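Local coordinates for JamJ (Lyngbya majuscula, PDB 5DOZ), which binds NADPH and probably reduces enoyl-acyl carrier protein intermediates in polyketide assembly, as an enoyl reductase linked to cyclopropane formation, at residues Y147-I152 and K271-D276. Residues are numbered along the deposited sequence; the frame is centred on the assembly and turned at random.
Sequences YNLAKI and KYFPFD. With NDP (NADPH dihydro-nicotinamide-adenine-dinucleotide phosphate), chain E.
Leu149, on helix 136-149, packs between Phe273 and Phe275 on strand 271-274 and the loop after it, at an outer edge of the six-stranded parallel sheet of the Rossmann-type nucleotide-binding domain. Its CB lies over one face of the Phe273 ring, 3.9 Å from the centroid and 20° off the normal, a CH-pi contact offset toward Phe273 CD1. Leu149 CG, anti to the carbonyl carbon (chi1 -61°) and 4.0 Å from Phe273 CD1, carries the branches on toward Phe275. The two side chains slide past each other in opposite directions. Leu149 CD2 keeps to Phe273 CD1 at 3.9 Å, while Leu149 CD1 bridges Phe273 CB, at 4.0 Å, and Phe275 CD1, at 3.5 Å, approaching the second ring obliquely. Leu149 O is 3.5 Å from Phe273 CZ. Without the aromatic ring, as with an alanine at Phe273, Leu149 CB and CD2 would probably lose the surface they rest on. His144, farther back on the same helix, meets Phe275 edge-to-face. Phe275 carries the contact to the cofactor: NADPH N7N, the nicotinamide amide nitrogen, lies over one face of its ring and donates a 3.0 Å hydrogen bond to Phe275 O at 158°.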
ATOM      1  N   TYR A 147      -4.258 -13.345   2.352  1.00 30.47           N
ATOM      2  CA  TYR A 147      -5.481 -14.128   2.569  1.00 32.04           C
ATOM      3  C   TYR A 147      -6.216 -14.492   1.280  1.00 32.45           C
ATOM      4  O   TYR A 147      -6.472 -15.669   1.029  1.00 33.34           O
ATOM      5  CB  TYR A 147      -6.432 -13.412   3.535  1.00 32.70           C
ATOM      6  CG  TYR A 147      -7.556 -14.286   4.063  1.00 34.23           C
ATOM      7  CD1 TYR A 147      -8.714 -14.504   3.312  1.00 34.41           C
ATOM      8  CD2 TYR A 147      -7.460 -14.899   5.319  1.00 34.92           C
ATOM      9  CE1 TYR A 147      -9.743 -15.303   3.794  1.00 35.76           C
ATOM     10  CE2 TYR A 147      -8.486 -15.697   5.809  1.00 35.95           C
ATOM     11  CZ  TYR A 147      -9.623 -15.893   5.043  1.00 36.26           C
ATOM     12  OH  TYR A 147     -10.641 -16.685   5.525  1.00 38.23           O
ATOM     13  N   ASN A 148      -6.582 -13.491   0.481  1.00 32.44           N
ATOM     14  CA  ASN A 148      -7.318 -13.742  -0.765  1.00 32.84           C
ATOM     15  C   ASN A 148      -6.565 -14.618  -1.757  1.00 33.11           C
ATOM     16  O   ASN A 148      -7.157 -15.492  -2.389  1.00 33.53           O
ATOM     17  CB  ASN A 148      -7.728 -12.430  -1.441  1.00 32.34           C
ATOM     18  CG  ASN A 148      -9.012 -11.850  -0.876  1.00 32.45           C
ATOM     19  OD1 ASN A 148      -9.371 -10.710  -1.175  1.00 32.20           O
ATOM     20  ND2 ASN A 148      -9.709 -12.628  -0.059  1.00 32.54           N
ATOM     21  N   LEU A 149      -5.263 -14.379  -1.895  1.00 32.95           N
ATOM     22  CA  LEU A 149      -4.450 -15.125  -2.847  1.00 33.04           C
ATOM     23  C   LEU A 149      -3.751 -16.313  -2.186  1.00 33.63           C
ATOM     24  O   LEU A 149      -4.092 -17.464  -2.469  1.00 34.23           O
ATOM     25  CB  LEU A 149      -3.460 -14.198  -3.577  1.00 32.32           C
ATOM     26  CG  LEU A 149      -4.062 -13.061  -4.426  1.00 32.03           C
ATOM     27  CD1 LEU A 149      -2.974 -12.168  -5.010  1.00 31.51           C
ATOM     28  CD2 LEU A 149      -4.983 -13.569  -5.534  1.00 31.86           C
ATOM     29  N   ALA A 150      -2.810 -16.033  -1.284  1.00 33.72           N
ATOM     30  CA  ALA A 150      -1.988 -17.068  -0.644  1.00 34.18           C
ATOM     31  C   ALA A 150      -2.725 -17.936   0.378  1.00 35.06           C
ATOM     32  O   ALA A 150      -2.247 -19.022   0.724  1.00 35.36           O
ATOM     33  CB  ALA A 150      -0.754 -16.446  -0.005  1.00 33.99           C
ATOM     34  N   LYS A 151      -3.866 -17.454   0.875  1.00 35.23           N
ATOM     35  CA  LYS A 151      -4.689 -18.210   1.828  1.00 35.92           C
ATOM     36  C   LYS A 151      -3.883 -18.752   3.014  1.00 36.10           C
ATOM     37  O   LYS A 151      -4.002 -19.926   3.375  1.00 36.50           O
ATOM     38  CB  LYS A 151      -5.433 -19.353   1.118  1.00 36.93           C
ATOM     39  CG  LYS A 151      -6.657 -18.914   0.327  1.00 37.35           C
ATOM     40  CD  LYS A 151      -7.367 -20.113  -0.287  1.00 38.37           C
ATOM     41  CE  LYS A 151      -8.790 -19.779  -0.713  1.00 38.61           C
ATOM     42  NZ  LYS A 151      -8.839 -18.697  -1.738  1.00 38.87           N
ATOM     43  N   ILE A 152      -3.065 -17.887   3.608  1.00 35.51           N
ATOM     44  CA  ILE A 152      -2.201 -18.259   4.728  1.00 35.66           C
ATOM     45  C   ILE A 152      -3.002 -18.783   5.935  1.00 36.15           C
ATOM     46  O   ILE A 152      -4.099 -18.289   6.224  1.00 35.64           O
ATOM     47  CB  ILE A 152      -1.266 -17.083   5.117  1.00 35.59           C
ATOM     48  CG1 ILE A 152      -0.124 -17.567   6.019  1.00 35.94           C
ATOM     49  CG2 ILE A 152      -2.047 -15.921   5.734  1.00 35.35           C
ATOM     50  CD1 ILE A 152       1.058 -16.624   6.075  1.00 35.63           C
ATOM     51  N   LYS A 271       3.138 -21.559  -6.143  1.00 37.71           N
ATOM     52  CA  LYS A 271       2.102 -20.689  -6.668  1.00 36.26           C
ATOM     53  C   LYS A 271       2.638 -19.265  -6.710  1.00 34.42           C
ATOM     54  O   LYS A 271       3.103 -18.733  -5.703  1.00 33.82           O
ATOM     55  CB  LYS A 271       0.826 -20.791  -5.830  1.00 36.38           C
ATOM     56  CG  LYS A 271       0.248 -22.199  -5.785  1.00 37.58           C
ATOM     57  CD  LYS A 271      -1.246 -22.186  -5.505  1.00 38.02           C
ATOM     58  CE  LYS A 271      -1.793 -23.601  -5.419  1.00 38.78           C
ATOM     59  NZ  LYS A 271      -3.277 -23.616  -5.538  1.00 39.20           N
ATOM     60  N   TYR A 272       2.603 -18.675  -7.897  1.00 33.49           N
ATOM     61  CA  TYR A 272       3.118 -17.336  -8.124  1.00 31.90           C
ATOM     62  C   TYR A 272       1.939 -16.378  -8.160  1.00 30.86           C
ATOM     63  O   TYR A 272       1.030 -16.535  -8.981  1.00 31.01           O
ATOM     64  CB  TYR A 272       3.907 -17.301  -9.433  1.00 32.55           C
ATOM     65  CG  TYR A 272       4.557 -15.979  -9.777  1.00 32.56           C
ATOM     66  CD1 TYR A 272       5.344 -15.293  -8.845  1.00 32.32           C
ATOM     67  CD2 TYR A 272       4.408 -15.428 -11.047  1.00 32.90           C
ATOM     68  CE1 TYR A 272       5.943 -14.086  -9.166  1.00 32.24           C
ATOM     69  CE2 TYR A 272       5.006 -14.226 -11.379  1.00 33.15           C
ATOM     70  CZ  TYR A 272       5.773 -13.559 -10.437  1.00 32.61           C
ATOM     71  OH  TYR A 272       6.365 -12.365 -10.771  1.00 32.23           O
ATOM     72  N   PHE A 273       1.949 -15.405  -7.249  1.00 29.02           N
ATOM     73  CA  PHE A 273       0.882 -14.408  -7.158  1.00 27.73           C
ATOM     74  C   PHE A 273       1.392 -12.979  -7.337  1.00 27.09           C
ATOM     75  O   PHE A 273       1.599 -12.269  -6.349  1.00 26.62           O
ATOM     76  CB  PHE A 273       0.145 -14.522  -5.823  1.00 27.06           C
ATOM     77  CG  PHE A 273      -0.728 -15.738  -5.710  1.00 27.17           C
ATOM     78  CD1 PHE A 273      -1.909 -15.836  -6.442  1.00 27.21           C
ATOM     79  CD2 PHE A 273      -0.378 -16.781  -4.861  1.00 27.03           C
ATOM     80  CE1 PHE A 273      -2.719 -16.955  -6.330  1.00 27.79           C
ATOM     81  CE2 PHE A 273      -1.185 -17.902  -4.745  1.00 27.46           C
ATOM     82  CZ  PHE A 273      -2.354 -17.990  -5.480  1.00 27.88           C
ATOM     83  N   PRO A 274       1.612 -12.556  -8.597  1.00 26.80           N
ATOM     84  CA  PRO A 274       1.842 -11.144  -8.861  1.00 26.44           C
ATOM     85  C   PRO A 274       0.491 -10.441  -8.950  1.00 26.35           C
ATOM     86  O   PRO A 274      -0.390 -10.899  -9.684  1.00 26.86           O
ATOM     87  CB  PRO A 274       2.507 -11.159 -10.237  1.00 26.91           C
ATOM     88  CG  PRO A 274       1.896 -12.344 -10.918  1.00 27.12           C
ATOM     89  CD  PRO A 274       1.674 -13.362  -9.831  1.00 27.33           C
ATOM     90  N   PHE A 275       0.312  -9.351  -8.215  1.00 25.64           N
ATOM     91  CA  PHE A 275      -0.940  -8.608  -8.317  1.00 25.37           C
ATOM     92  C   PHE A 275      -0.745  -7.114  -8.121  1.00 25.12           C
ATOM     93  O   PHE A 275       0.120  -6.683  -7.362  1.00 24.68           O
ATOM     94  CB  PHE A 275      -1.995  -9.154  -7.341  1.00 24.78           C
ATOM     95  CG  PHE A 275      -1.835  -8.659  -5.934  1.00 24.13           C
ATOM     96  CD1 PHE A 275      -0.969  -9.291  -5.054  1.00 23.72           C
ATOM     97  CD2 PHE A 275      -2.547  -7.545  -5.491  1.00 23.70           C
ATOM     98  CE1 PHE A 275      -0.821  -8.828  -3.759  1.00 23.35           C
ATOM     99  CE2 PHE A 275      -2.395  -7.072  -4.197  1.00 23.23           C
ATOM    100  CZ  PHE A 275      -1.534  -7.721  -3.328  1.00 23.21           C
ATOM    101  N   ASP A 276      -1.571  -6.344  -8.823  1.00 25.70           N
ATOM    102  CA  ASP A 276      -1.666  -4.902  -8.665  1.00 25.60           C
ATOM    103  C   ASP A 276      -3.065  -4.635  -8.109  1.00 25.66           C
ATOM    104  O   ASP A 276      -4.055  -4.881  -8.797  1.00 25.89           O
ATOM    105  CB  ASP A 276      -1.452  -4.226 -10.028  1.00 26.22           C
ATOM    106  CG  ASP A 276      -1.736  -2.722 -10.015  1.00 26.47           C
ATOM    107  OD1 ASP A 276      -2.624  -2.256  -9.267  1.00 26.24           O
ATOM    108  OD2 ASP A 276      -1.079  -2.003 -10.799  1.00 26.99           O
TER
HETATM  109  PA  NDP E 502       7.420   2.156   1.578  1.00 24.24           P
HETATM  110  O1A NDP E 502       8.203   3.283   0.934  1.00 23.59           O
HETATM  111  O2A NDP E 502       6.695   2.384   2.878  1.00 24.99           O
HETATM  112  O5B NDP E 502       8.420   0.921   1.831  1.00 26.03           O
HETATM  113  C5B NDP E 502       9.682   0.822   1.183  1.00 25.46           C
HETATM  114  C4B NDP E 502      10.589   0.030   2.110  1.00 26.06           C
HETATM  115  O4B NDP E 502      11.577  -0.650   1.329  1.00 25.21           O
HETATM  116  C3B NDP E 502      11.351   0.908   3.098  1.00 25.58           C
HETATM  117  O3B NDP E 502      10.692   1.000   4.365  1.00 27.22           O
HETATM  118  C2B NDP E 502      12.653   0.173   3.278  1.00 25.58           C
HETATM  119  O2B NDP E 502      12.546  -0.635   4.439  1.00 25.97           O
HETATM  120  C1B NDP E 502      12.778  -0.759   2.086  1.00 24.93           C
HETATM  121  N9A NDP E 502      13.922  -0.392   1.231  1.00 24.65           N
HETATM  122  C8A NDP E 502      14.269   0.847   0.847  1.00 24.49           C
HETATM  123  N7A NDP E 502      15.369   0.808   0.063  1.00 25.40           N
HETATM  124  C5A NDP E 502      15.734  -0.483  -0.062  1.00 24.86           C
HETATM  125  C6A NDP E 502      16.804  -1.237  -0.754  1.00 25.33           C
HETATM  126  N6A NDP E 502      17.732  -0.598  -1.497  1.00 25.41           N
HETATM  127  N1A NDP E 502      16.820  -2.589  -0.619  1.00 25.37           N
HETATM  128  C2A NDP E 502      15.904  -3.248   0.114  1.00 24.59           C
HETATM  129  N3A NDP E 502      14.908  -2.620   0.764  1.00 24.74           N
HETATM  130  C4A NDP E 502      14.775  -1.269   0.712  1.00 24.60           C
HETATM  131  O3  NDP E 502       6.422   1.532   0.479  1.00 24.98           O
HETATM  132  PN  NDP E 502       5.140   0.599   0.757  1.00 25.42           P
HETATM  133  O1N NDP E 502       5.368  -0.253   1.969  1.00 26.37           O
HETATM  134  O2N NDP E 502       3.904   1.451   0.674  1.00 26.70           O
HETATM  135  O5D NDP E 502       5.136  -0.377  -0.526  1.00 27.04           O
HETATM  136  C5D NDP E 502       6.256  -1.214  -0.842  1.00 26.32           C
HETATM  137  C4D NDP E 502       6.255  -1.569  -2.330  1.00 26.97           C
HETATM  138  O4D NDP E 502       5.007  -2.146  -2.720  1.00 27.33           O
HETATM  139  C3D NDP E 502       6.437  -0.355  -3.218  1.00 27.35           C
HETATM  140  O3D NDP E 502       7.272  -0.748  -4.305  1.00 28.29           O
HETATM  141  C2D NDP E 502       5.039  -0.029  -3.710  1.00 27.37           C
HETATM  142  O2D NDP E 502       5.008   0.680  -4.958  1.00 27.80           O
HETATM  143  C1D NDP E 502       4.407  -1.407  -3.787  1.00 27.08           C
HETATM  144  N1N NDP E 502       2.954  -1.372  -3.616  1.00 27.17           N
HETATM  145  C2N NDP E 502       2.205  -2.083  -4.470  1.00 25.96           C
HETATM  146  C3N NDP E 502       0.860  -2.336  -4.226  1.00 26.16           C
HETATM  147  C7N NDP E 502       0.127  -3.336  -5.073  1.00 25.53           C
HETATM  148  O7N NDP E 502      -1.079  -3.249  -5.236  1.00 25.02           O
HETATM  149  N7N NDP E 502       0.820  -4.322  -5.637  1.00 25.44           N
HETATM  150  C4N NDP E 502       0.114  -1.497  -3.209  1.00 26.16           C
HETATM  151  C5N NDP E 502       1.044  -0.861  -2.278  1.00 26.07           C
HETATM  152  C6N NDP E 502       2.405  -0.746  -2.558  1.00 26.81           C
HETATM  153  P2B NDP E 502      13.847  -1.133   5.222  1.00 26.60           P
HETATM  154  O1X NDP E 502      14.577   0.135   5.604  1.00 27.28           O
HETATM  155  O2X NDP E 502      13.245  -1.884   6.369  1.00 27.35           O
HETATM  156  O3X NDP E 502      14.582  -2.004   4.234  1.00 28.56           O